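Local atomic coordinates of conserved hypothetical protein (PDB entry 2FB0), a protein that is of unknown function but may be an oxidoreductase, with the dimeric alpha-beta barrel fold of the antibiotic biosynthesis monooxygenase family. Residues Leu33-Cys38 with Thr71-Gln76; Thr16-Ala21 with Thr43-Thr48; Ile22-Glu27 with Ala75-Ile80. All blocks are in the same frame, centred on the assembly; numbering follows the deposited sequence.

Interaction 1 (Leu33-Cys38 with Thr71-Gln76); sequences LKEEGC and TAHFAQ
A histidine-carboxylate hydrogen bond between His73 and Glu35 lies beside a bound glycerol, a molecule that often marks a pocket. The bond runs from His73 NE2 to Glu35 OE2 over 2.7 Å, with an N-H...O angle of 156°. The histidine uses the edge of its ring, and the carboxylate oxygen lies almost exactly in the ring plane. On the other partner the approach is less regular: NE2 stands 43° out of the carboxylate plane, so the donor comes from above rather than along the flat group. Glu35 reaches across with its chain extended beyond CG, and the two side chains point at each other from opposite directions. OE2 is gripped twice, because His68 ND1 bonds to it as well; two bonds on this one oxygen probably limit how far the carboxylate can turn. The other nitrogen of the His73 ring, ND1, is hydrogen-bonded to the glycerol, which probably came from the crystallisation liquor.

His73 sits in the first turn of its helix with CG wedged between the backbone N and the carbonyl carbon (chi1 63°). This folds the ring back toward the helix start, where Thr71 OG1 lies 3.3 Å above the centre of one face. The same hydroxyl oxygen caps the helix, accepting from Phe74 N at 3.3 Å, and is hydrogen-bonded to His68 O. The opposing loop is shaped by a type I turn from Glu35 to Cys38, closed by Cys38 N to Glu35 O at 3.1 Å. The contact buries little surface and joins the loop between helix 18-32 and strand 38-46 to the start of helix 72-84, with His73 packed on Leu28 and Cys31 and Glu35 resting on Trp59 of strand 52-59.

Interaction 2 (Thr16-Ala21 with Thr43-Thr48); sequences TNREKA and TFESST
With CG trans to the backbone N (chi1 -175°) and every torsion from there to NE nearly straight, Arg18 stretches from the first turn of its helix toward Glu45. Glu45 leaves strand 38-46 with CG opposite its carbonyl carbon (chi1 -58°), extends beyond CG and meets the arginine chain at about a right angle. The two form a salt bridge through a single pair of atoms, Arg18 NH2 to Glu45 OE1 at 2.9 Å, with an N-H...O angle of 154°. It is not the two-pronged, coplanar kind: the carboxylate oxygen is met on its anti side, and it lies tilted from the guanidinium plane.

Two waters at the guanidinium edge fill out the contact. One accepts from Arg18 NH1 at 2.9 Å and donates to Glu45 OE1 at 2.8 Å, which closes a small ring with the direct bond and gives this oxygen two donors. The other accepts from Arg18 NH2 at 2.9 Å and lies within reach of Ser46 O, and may link the arginine to the strand backbone. NE donates to Arg50 O, so all three guanidinium nitrogens have partners and the group is held against rotation. Glu45 OE2, for its part, bonds to Ser47 OG of the second subunit, and the one carboxylate thus joins helix, strand and dimer partner.

Beyond the bridge, Thr48 N donates to Ser46 OG at 3.1 Å, an ST turn just at the end of the strand, while Ser46 OG also bonds to Asp42 of the second subunit. Phe44 to Ser46 pair antiparallel with a strand of that subunit, and the sheet therefore continues across the interface, consistent with the dimeric alpha-beta barrel family, in which the sheets of two ferredoxin-like subunits come together as a beta barrel with the helices on its outside.

Interaction 3 (Ile22-Glu27 with Ala75-Ile80); sequences IEAAKE and AQYVGI
Glu27 N, bonded to Glu23 O at 2.8 Å within its helix, belongs to the residue that covers one face of the Tyr77 ring. In the conformer described, the CB of Glu27 lies over that face in a CH-pi contact, 3.9 Å from the ring centroid and 24° off the ring normal, displaced toward the CE2 and CZ side. Tyr77 comes from the opposing helix, and the two side chains cross at about a right angle. The other ring face is covered from its own helix by the amide of Gln76, whose CD stands 3.8 Å above the plane. The ring is thus sandwiched between a methylene and an amide. Glu27 was modelled in two conformers, so the place of its carboxylate near the ring remains doubtful.

One turn away, a smaller, mostly apolar patch follows. Ala24 CB meets the branch methyl Ile80 CG2 at 3.7 Å, and the tyrosine ring passes obliquely by Ala24 O, with Tyr77 CD2 3.8 Å from that oxygen. The small Ala24 side chain is consistent with the close approach of the backbones: Ala24 CA and Tyr77 CA are 5.8 Å apart.

The two helical segments run nearly antiparallel, at 162°, with their axes 9.1 Å apart. Tyr77 continues along helix 18-32 onto Leu28 and Cys31, while Ala24 also touches Ile81. On the sheet side of helix 18-32, Ile22 and Ala25 rest on Phe53 of strand 52-59 and on residues of strand 38-46.

Interaction 3 lies between the other two, its centre about 11 Å from that of interaction 1 and about 12 Å from that of interaction 2, whose own centres are about 21 Å apart on opposite sides of the chain's centre. Helix 18-32 serves interactions 2 and 3, which touch through Glu45 against Ile22; helix 72-84 serves interactions 1 and 3, which share Ala75 and Gln76. Along the chain, 16-21, 22-27, 33-38 and 43-48 come first, and 71-76 and 75-80 close the set. Together they tie the paired helices to each other, to the loop leading into strand 38-46, and to that strand itself, where interactions 2 and 3 both reach the second subunit.

Interaction 1 (Leu33-Cys38 with Thr71-Gln76)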
loop_
_atom_site.group_PDB
_atom_site.type_symbol
_atom_site.label_atom_id
_atom_site.label_comp_id
_atom_site.label_asym_id
_atom_site.label_seq_id
_atom_site.Cartn_x
_atom_site.Cartn_y
_atom_site.Cartn_z
ATOM N N LEU A 33 10.727 -10.349 6.446
ATOM C CA LEU A 33 10.017 -10.581 7.718
ATOM C C LEU A 33 10.822 -11.338 8.786
ATOM O O LEU A 33 10.502 -11.257 9.977
ATOM C CB LEU A 33 8.693 -11.298 7.479
ATOM C CG LEU A 33 7.560 -10.473 6.878
ATOM C CD1 LEU A 33 6.399 -11.395 6.549
ATOM C CD2 LEU A 33 7.122 -9.328 7.813
ATOM N N LYS A 34 11.860 -12.061 8.356
ATOM C CA LYS A 34 12.761 -12.759 9.276
ATOM C C LYS A 34 13.776 -11.803 9.885
ATOM O O LYS A 34 14.459 -12.157 10.841
ATOM C CB LYS A 34 13.504 -13.898 8.565
ATOM C CG LYS A 34 12.635 -15.071 8.176
ATOM C CD LYS A 34 13.449 -16.091 7.387
ATOM C CE LYS A 34 12.592 -17.277 6.950
ATOM N NZ LYS A 34 13.400 -18.246 6.147
ATOM N N GLU A 35 13.896 -10.605 9.319
ATOM C CA GLU A 35 14.802 -9.595 9.852
ATOM C C GLU A 35 14.180 -8.955 11.101
ATOM O O GLU A 35 13.002 -8.592 11.114
ATOM C CB GLU A 35 15.117 -8.521 8.803
ATOM C CG GLU A 35 15.889 -9.014 7.581
ATOM C CD GLU A 35 16.104 -7.910 6.559
ATOM O OE1 GLU A 35 16.654 -6.854 6.924
ATOM O OE2 GLU A 35 15.722 -8.088 5.390
ATOM N N GLU A 36 14.988 -8.823 12.145
ATOM C CA GLU A 36 14.505 -8.395 13.455
ATOM C C GLU A 36 13.907 -6.975 13.404
ATOM O O GLU A 36 12.844 -6.723 13.991
ATOM C CB GLU A 36 15.653 -8.511 14.479
ATOM C CG GLU A 36 15.267 -8.329 15.944
ATOM C CD GLU A 36 14.274 -9.370 16.448
ATOM O OE1 GLU A 36 14.217 -10.498 15.878
ATOM O OE2 GLU A 36 13.556 -9.052 17.431
ATOM N N GLY A 37 14.574 -6.069 12.680
ATOM C CA GLY A 37 14.117 -4.683 12.558
ATOM C C GLY A 37 12.997 -4.467 11.545
ATOM O O GLY A 37 12.523 -3.354 11.384
ATOM N N CYS A 38 12.569 -5.534 10.870
ATOM C CA CYS A 38 11.449 -5.447 9.953
ATOM C C CYS A 38 10.167 -5.573 10.756
ATOM O O CYS A 38 9.871 -6.640 11.287
ATOM C CB CYS A 38 11.498 -6.546 8.894
ATOM S SG CYS A 38 10.137 -6.452 7.684
ATOM N N THR A 71 21.705 -6.672 2.475
ATOM C CA THR A 71 21.578 -8.130 2.504
ATOM C C THR A 71 21.587 -8.743 1.101
ATOM O O THR A 71 21.241 -8.080 0.108
ATOM C CB THR A 71 20.304 -8.614 3.245
ATOM O OG1 THR A 71 19.140 -8.167 2.542
ATOM C CG2 THR A 71 20.264 -8.108 4.691
ATOM N N ALA A 72 21.978 -10.015 1.047
ATOM C CA ALA A 72 21.974 -10.816 -0.169
ATOM C C ALA A 72 20.565 -11.002 -0.730
ATOM O O ALA A 72 20.363 -10.858 -1.944
ATOM C CB ALA A 72 22.640 -12.181 0.092
ATOM N N HIS A 73 19.594 -11.309 0.140
ATOM C CA HIS A 73 18.209 -11.486 -0.315
ATOM C C HIS A 73 17.612 -10.210 -0.936
ATOM O O HIS A 73 16.880 -10.293 -1.924
ATOM C CB HIS A 73 17.285 -12.116 0.758
ATOM C CG HIS A 73 17.103 -11.292 2.005
ATOM N ND1 HIS A 73 17.767 -11.570 3.185
ATOM C CD2 HIS A 73 16.296 -10.234 2.272
ATOM C CE1 HIS A 73 17.396 -10.702 4.114
ATOM N NE2 HIS A 73 16.505 -9.881 3.586
ATOM N N PHE A 74 17.951 -9.047 -0.375
ATOM C CA PHE A 74 17.558 -7.769 -0.950
ATOM C C PHE A 74 18.136 -7.613 -2.358
ATOM O O PHE A 74 17.390 -7.396 -3.316
ATOM C CB PHE A 74 18.002 -6.598 -0.071
ATOM C CG PHE A 74 17.664 -5.241 -0.648
ATOM C CD1 PHE A 74 18.605 -4.528 -1.393
ATOM C CD2 PHE A 74 16.399 -4.675 -0.449
ATOM C CE1 PHE A 74 18.296 -3.269 -1.930
ATOM C CE2 PHE A 74 16.083 -3.424 -0.979
ATOM C CZ PHE A 74 17.036 -2.718 -1.725
ATOM N N ALA A 75 19.459 -7.735 -2.483
ATOM C CA ALA A 75 20.114 -7.623 -3.798
ATOM C C ALA A 75 19.539 -8.616 -4.817
ATOM O O ALA A 75 19.261 -8.250 -5.958
ATOM C CB ALA A 75 21.632 -7.785 -3.663
ATOM N N GLN A 76 19.328 -9.855 -4.383
ATOM C CA GLN A 76 18.823 -10.918 -5.249
ATOM C C GLN A 76 17.419 -10.590 -5.780
ATOM O O GLN A 76 17.211 -10.510 -6.994
ATOM C CB GLN A 76 18.855 -12.257 -4.493
ATOM C CG GLN A 76 18.118 -13.446 -5.136
ATOM C CD GLN A 76 18.136 -14.711 -4.250
ATOM O OE1 GLN A 76 18.633 -14.691 -3.114
ATOM N NE2 GLN A 76 17.585 -15.812 -4.769
#

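Interaction 2 (Thr16-Ala21 with Thr43-Thr48)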
loop_
_atom_site.group_PDB
_atom_site.type_symbol
_atom_site.label_atom_id
_atom_site.label_comp_id
_atom_site.label_asym_id
_atom_site.label_seq_id
_atom_site.Cartn_x
_atom_site.Cartn_y
_atom_site.Cartn_z
ATOM N N THR A 16 3.231 -10.257 -19.321
ATOM C CA THR A 16 4.179 -11.368 -19.432
ATOM C C THR A 16 4.936 -11.572 -18.116
ATOM O O THR A 16 5.154 -12.709 -17.691
ATOM C CB THR A 16 5.200 -11.135 -20.573
ATOM O OG1 THR A 16 4.494 -10.877 -21.792
ATOM C CG2 THR A 16 6.119 -12.362 -20.751
ATOM N N ASN A 17 5.314 -10.462 -17.478
ATOM C CA ASN A 17 6.211 -10.481 -16.313
ATOM C C ASN A 17 5.489 -10.390 -14.956
ATOM O O ASN A 17 6.117 -10.507 -13.900
ATOM C CB ASN A 17 7.213 -9.322 -16.421
ATOM C CG ASN A 17 8.173 -9.472 -17.607
ATOM O OD1 ASN A 17 8.204 -10.505 -18.272
ATOM N ND2 ASN A 17 8.962 -8.442 -17.854
ATOM N N ARG A 18 4.178 -10.165 -15.005
ATOM C CA ARG A 18 3.391 -9.811 -13.817
ATOM C C ARG A 18 3.548 -10.813 -12.674
ATOM O O ARG A 18 3.960 -10.441 -11.571
ATOM C CB ARG A 18 1.912 -9.607 -14.192
ATOM C CG ARG A 18 1.033 -9.103 -13.028
ATOM C CD ARG A 18 -0.450 -9.123 -13.386
ATOM N NE ARG A 18 -1.244 -8.581 -12.284
ATOM C CZ ARG A 18 -1.666 -9.293 -11.242
ATOM N NH1 ARG A 18 -1.401 -10.594 -11.167
ATOM N NH2 ARG A 18 -2.380 -8.707 -10.279
ATOM N N GLU A 19 3.242 -12.082 -12.956
ATOM C CA GLU A 19 3.280 -13.154 -11.974
ATOM C C GLU A 19 4.679 -13.374 -11.410
ATOM O O GLU A 19 4.829 -13.633 -10.211
ATOM C CB GLU A 19 2.761 -14.458 -12.598
ATOM C CG GLU A 19 2.577 -15.627 -11.613
ATOM C CD GLU A 19 3.805 -16.541 -11.478
ATOM O OE1 GLU A 19 3.778 -17.443 -10.610
ATOM O OE2 GLU A 19 4.795 -16.366 -12.227
ATOM N N LYS A 20 5.691 -13.294 -12.283
ATOM C CA LYS A 20 7.075 -13.518 -11.878
ATOM C C LYS A 20 7.546 -12.426 -10.923
ATOM O O LYS A 20 8.228 -12.709 -9.957
ATOM C CB LYS A 20 8.014 -13.584 -13.111
ATOM C CG LYS A 20 7.822 -14.827 -13.996
ATOM C CD LYS A 20 8.520 -14.643 -15.351
ATOM C CE LYS A 20 8.050 -15.689 -16.383
ATOM N NZ LYS A 20 8.690 -15.420 -17.712
ATOM N N ALA A 21 7.198 -11.179 -11.230
ATOM C CA ALA A 21 7.552 -10.044 -10.383
ATOM C C ALA A 21 6.868 -10.117 -8.990
ATOM O O ALA A 21 7.511 -9.884 -7.958
ATOM C CB ALA A 21 7.236 -8.728 -11.104
ATOM N N THR A 43 3.335 -7.764 0.059
ATOM C CA THR A 43 3.109 -7.460 -1.348
ATOM C C THR A 43 1.608 -7.348 -1.590
ATOM O O THR A 43 0.859 -8.207 -1.140
ATOM C CB THR A 43 3.726 -8.587 -2.209
ATOM O OG1 THR A 43 5.116 -8.703 -1.870
ATOM C CG2 THR A 43 3.558 -8.305 -3.703
ATOM N N PHE A 44 1.184 -6.285 -2.278
ATOM C CA PHE A 44 -0.221 -6.002 -2.549
ATOM C C PHE A 44 -0.417 -5.725 -4.037
ATOM O O PHE A 44 0.278 -4.878 -4.604
ATOM C CB PHE A 44 -0.682 -4.733 -1.811
ATOM C CG PHE A 44 -0.634 -4.827 -0.318
ATOM C CD1 PHE A 44 -1.783 -5.163 0.410
ATOM C CD2 PHE A 44 0.542 -4.548 0.372
ATOM C CE1 PHE A 44 -1.744 -5.241 1.806
ATOM C CE2 PHE A 44 0.581 -4.623 1.774
ATOM C CZ PHE A 44 -0.575 -4.971 2.484
ATOM N N GLU A 45 -1.401 -6.374 -4.643
ATOM C CA GLU A 45 -1.738 -6.155 -6.049
ATOM C C GLU A 45 -2.906 -5.183 -6.171
ATOM O O GLU A 45 -3.895 -5.299 -5.437
ATOM C CB GLU A 45 -2.149 -7.477 -6.686
ATOM C CG GLU A 45 -1.088 -8.546 -6.607
ATOM C CD GLU A 45 -1.643 -9.944 -6.832
ATOM O OE1 GLU A 45 -2.463 -10.125 -7.759
ATOM O OE2 GLU A 45 -1.236 -10.858 -6.087
ATOM N N SER A 46 -2.820 -4.258 -7.118
ATOM C CA SER A 46 -3.928 -3.351 -7.367
ATOM C C SER A 46 -5.158 -4.124 -7.818
ATOM O O SER A 46 -5.068 -5.024 -8.668
ATOM C CB SER A 46 -3.566 -2.283 -8.397
ATOM O OG SER A 46 -4.711 -1.562 -8.802
ATOM N N SER A 47 -6.294 -3.762 -7.213
ATOM C CA SER A 47 -7.602 -4.345 -7.515
ATOM C C SER A 47 -8.202 -3.723 -8.776
ATOM O O SER A 47 -9.177 -4.250 -9.315
ATOM C CB SER A 47 -8.573 -4.108 -6.336
ATOM O OG SER A 47 -8.186 -4.834 -5.177
ATOM N N THR A 48 -7.641 -2.593 -9.217
ATOM C CA THR A 48 -8.191 -1.841 -10.344
ATOM C C THR A 48 -7.274 -1.775 -11.581
ATOM O O THR A 48 -7.762 -1.559 -12.694
ATOM C CB THR A 48 -8.599 -0.383 -9.945
ATOM O OG1 THR A 48 -7.431 0.406 -9.675
ATOM C CG2 THR A 48 -9.548 -0.356 -8.714
HETATM O O HOH W 1 -2.675 -5.846 -10.010
HETATM O O HOH W 2 -2.214 -12.530 -9.209
#

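Interaction 3 (Ile22-Glu27 with Ala75-Ile80)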
loop_
_atom_site.group_PDB
_atom_site.type_symbol
_atom_site.label_atom_id
_atom_site.label_comp_id
_atom_site.label_asym_id
_atom_site.label_seq_id
_atom_site.Cartn_x
_atom_site.Cartn_y
_atom_site.Cartn_z
ATOM N N ILE A 22 5.583 -10.472 -8.980
ATOM C CA ILE A 22 4.833 -10.665 -7.729
ATOM C C ILE A 22 5.431 -11.793 -6.890
ATOM O O ILE A 22 5.603 -11.639 -5.679
ATOM C CB ILE A 22 3.296 -10.879 -7.987
ATOM C CG1 ILE A 22 2.681 -9.591 -8.548
ATOM C CG2 ILE A 22 2.555 -11.330 -6.685
ATOM C CD1 ILE A 22 1.296 -9.761 -9.168
ATOM N N GLU A 23 5.757 -12.922 -7.526
ATOM C CA GLU A 23 6.370 -14.038 -6.806
ATOM C C GLU A 23 7.706 -13.630 -6.198
ATOM O O GLU A 23 8.007 -13.997 -5.062
ATOM C CB GLU A 23 6.517 -15.287 -7.699
ATOM C CG GLU A 23 7.573 -16.317 -7.239
ATOM C CD GLU A 23 7.237 -17.072 -5.940
ATOM O OE1 GLU A 23 6.141 -16.898 -5.369
ATOM O OE2 GLU A 23 8.096 -17.859 -5.486
ATOM N N ALA A 24 8.501 -12.865 -6.946
ATOM C CA ALA A 24 9.796 -12.393 -6.430
ATOM C C ALA A 24 9.593 -11.475 -5.215
ATOM O O ALA A 24 10.338 -11.555 -4.241
ATOM C CB ALA A 24 10.607 -11.681 -7.520
ATOM N N ALA A 25 8.576 -10.617 -5.285
ATOM C CA ALA A 25 8.209 -9.750 -4.159
ATOM C C ALA A 25 7.726 -10.575 -2.962
ATOM O O ALA A 25 8.107 -10.307 -1.830
ATOM C CB ALA A 25 7.163 -8.738 -4.581
ATOM N N LYS A 26 6.913 -11.591 -3.229
ATOM C CA LYS A 26 6.479 -12.535 -2.201
ATOM C C LYS A 26 7.636 -13.258 -1.525
ATOM O O LYS A 26 7.628 -13.425 -0.305
ATOM C CB LYS A 26 5.482 -13.535 -2.775
ATOM C CG LYS A 26 4.085 -12.953 -2.959
ATOM C CD LYS A 26 3.207 -13.861 -3.816
ATOM C CE LYS A 26 2.886 -15.173 -3.128
ATOM N NZ LYS A 26 2.008 -15.978 -4.037
ATOM N N GLU A 27 8.627 -13.672 -2.315
ATOM C CA GLU A 27 9.828 -14.308 -1.779
ATOM C C GLU A 27 10.634 -13.327 -0.929
ATOM O O GLU A 27 11.108 -13.680 0.147
ATOM C CB GLU A 27 10.677 -14.905 -2.911
ATOM C CG GLU A 27 9.855 -15.774 -3.850
ATOM C CD GLU A 27 10.694 -16.572 -4.825
ATOM O OE1 GLU A 27 11.204 -15.986 -5.801
ATOM O OE2 GLU A 27 10.821 -17.798 -4.629
ATOM N N ALA A 75 19.459 -7.735 -2.483
ATOM C CA ALA A 75 20.114 -7.623 -3.798
ATOM C C ALA A 75 19.539 -8.616 -4.817
ATOM O O ALA A 75 19.261 -8.250 -5.958
ATOM C CB ALA A 75 21.632 -7.785 -3.663
ATOM N N GLN A 76 19.328 -9.855 -4.383
ATOM C CA GLN A 76 18.823 -10.918 -5.249
ATOM C C GLN A 76 17.419 -10.590 -5.780
ATOM O O GLN A 76 17.211 -10.510 -6.994
ATOM C CB GLN A 76 18.855 -12.257 -4.493
ATOM C CG GLN A 76 18.118 -13.446 -5.136
ATOM C CD GLN A 76 18.136 -14.711 -4.250
ATOM O OE1 GLN A 76 18.633 -14.691 -3.114
ATOM N NE2 GLN A 76 17.585 -15.812 -4.769
ATOM N N TYR A 77 16.470 -10.360 -4.875
ATOM C CA TYR A 77 15.077 -10.199 -5.285
ATOM C C TYR A 77 14.764 -8.832 -5.872
ATOM O O TYR A 77 13.990 -8.739 -6.806
ATOM C CB TYR A 77 14.102 -10.623 -4.163
ATOM C CG TYR A 77 14.172 -12.116 -3.901
ATOM C CD1 TYR A 77 14.702 -12.610 -2.709
ATOM C CD2 TYR A 77 13.751 -13.034 -4.870
ATOM C CE1 TYR A 77 14.790 -13.982 -2.477
ATOM C CE2 TYR A 77 13.836 -14.405 -4.649
ATOM C CZ TYR A 77 14.353 -14.867 -3.449
ATOM O OH TYR A 77 14.443 -16.221 -3.218
ATOM N N VAL A 78 15.392 -7.777 -5.363
ATOM C CA VAL A 78 15.195 -6.463 -5.966
ATOM C C VAL A 78 15.795 -6.436 -7.376
ATOM O O VAL A 78 15.178 -5.907 -8.303
ATOM C CB VAL A 78 15.739 -5.309 -5.085
ATOM C CG1 VAL A 78 15.648 -3.985 -5.824
ATOM C CG2 VAL A 78 14.926 -5.223 -3.797
ATOM N N GLY A 79 16.977 -7.034 -7.526
ATOM C CA GLY A 79 17.581 -7.224 -8.844
ATOM C C GLY A 79 16.590 -7.876 -9.802
ATOM O O GLY A 79 16.369 -7.375 -10.893
ATOM N N ILE A 80 15.972 -8.969 -9.366
ATOM C CA ILE A 80 14.961 -9.680 -10.165
ATOM C C ILE A 80 13.776 -8.789 -10.547
ATOM O O ILE A 80 13.392 -8.712 -11.725
ATOM C CB ILE A 80 14.481 -10.975 -9.476
ATOM C CG1 ILE A 80 15.596 -12.031 -9.488
ATOM C CG2 ILE A 80 13.223 -11.539 -10.177
ATOM C CD1 ILE A 80 15.421 -13.139 -8.455
#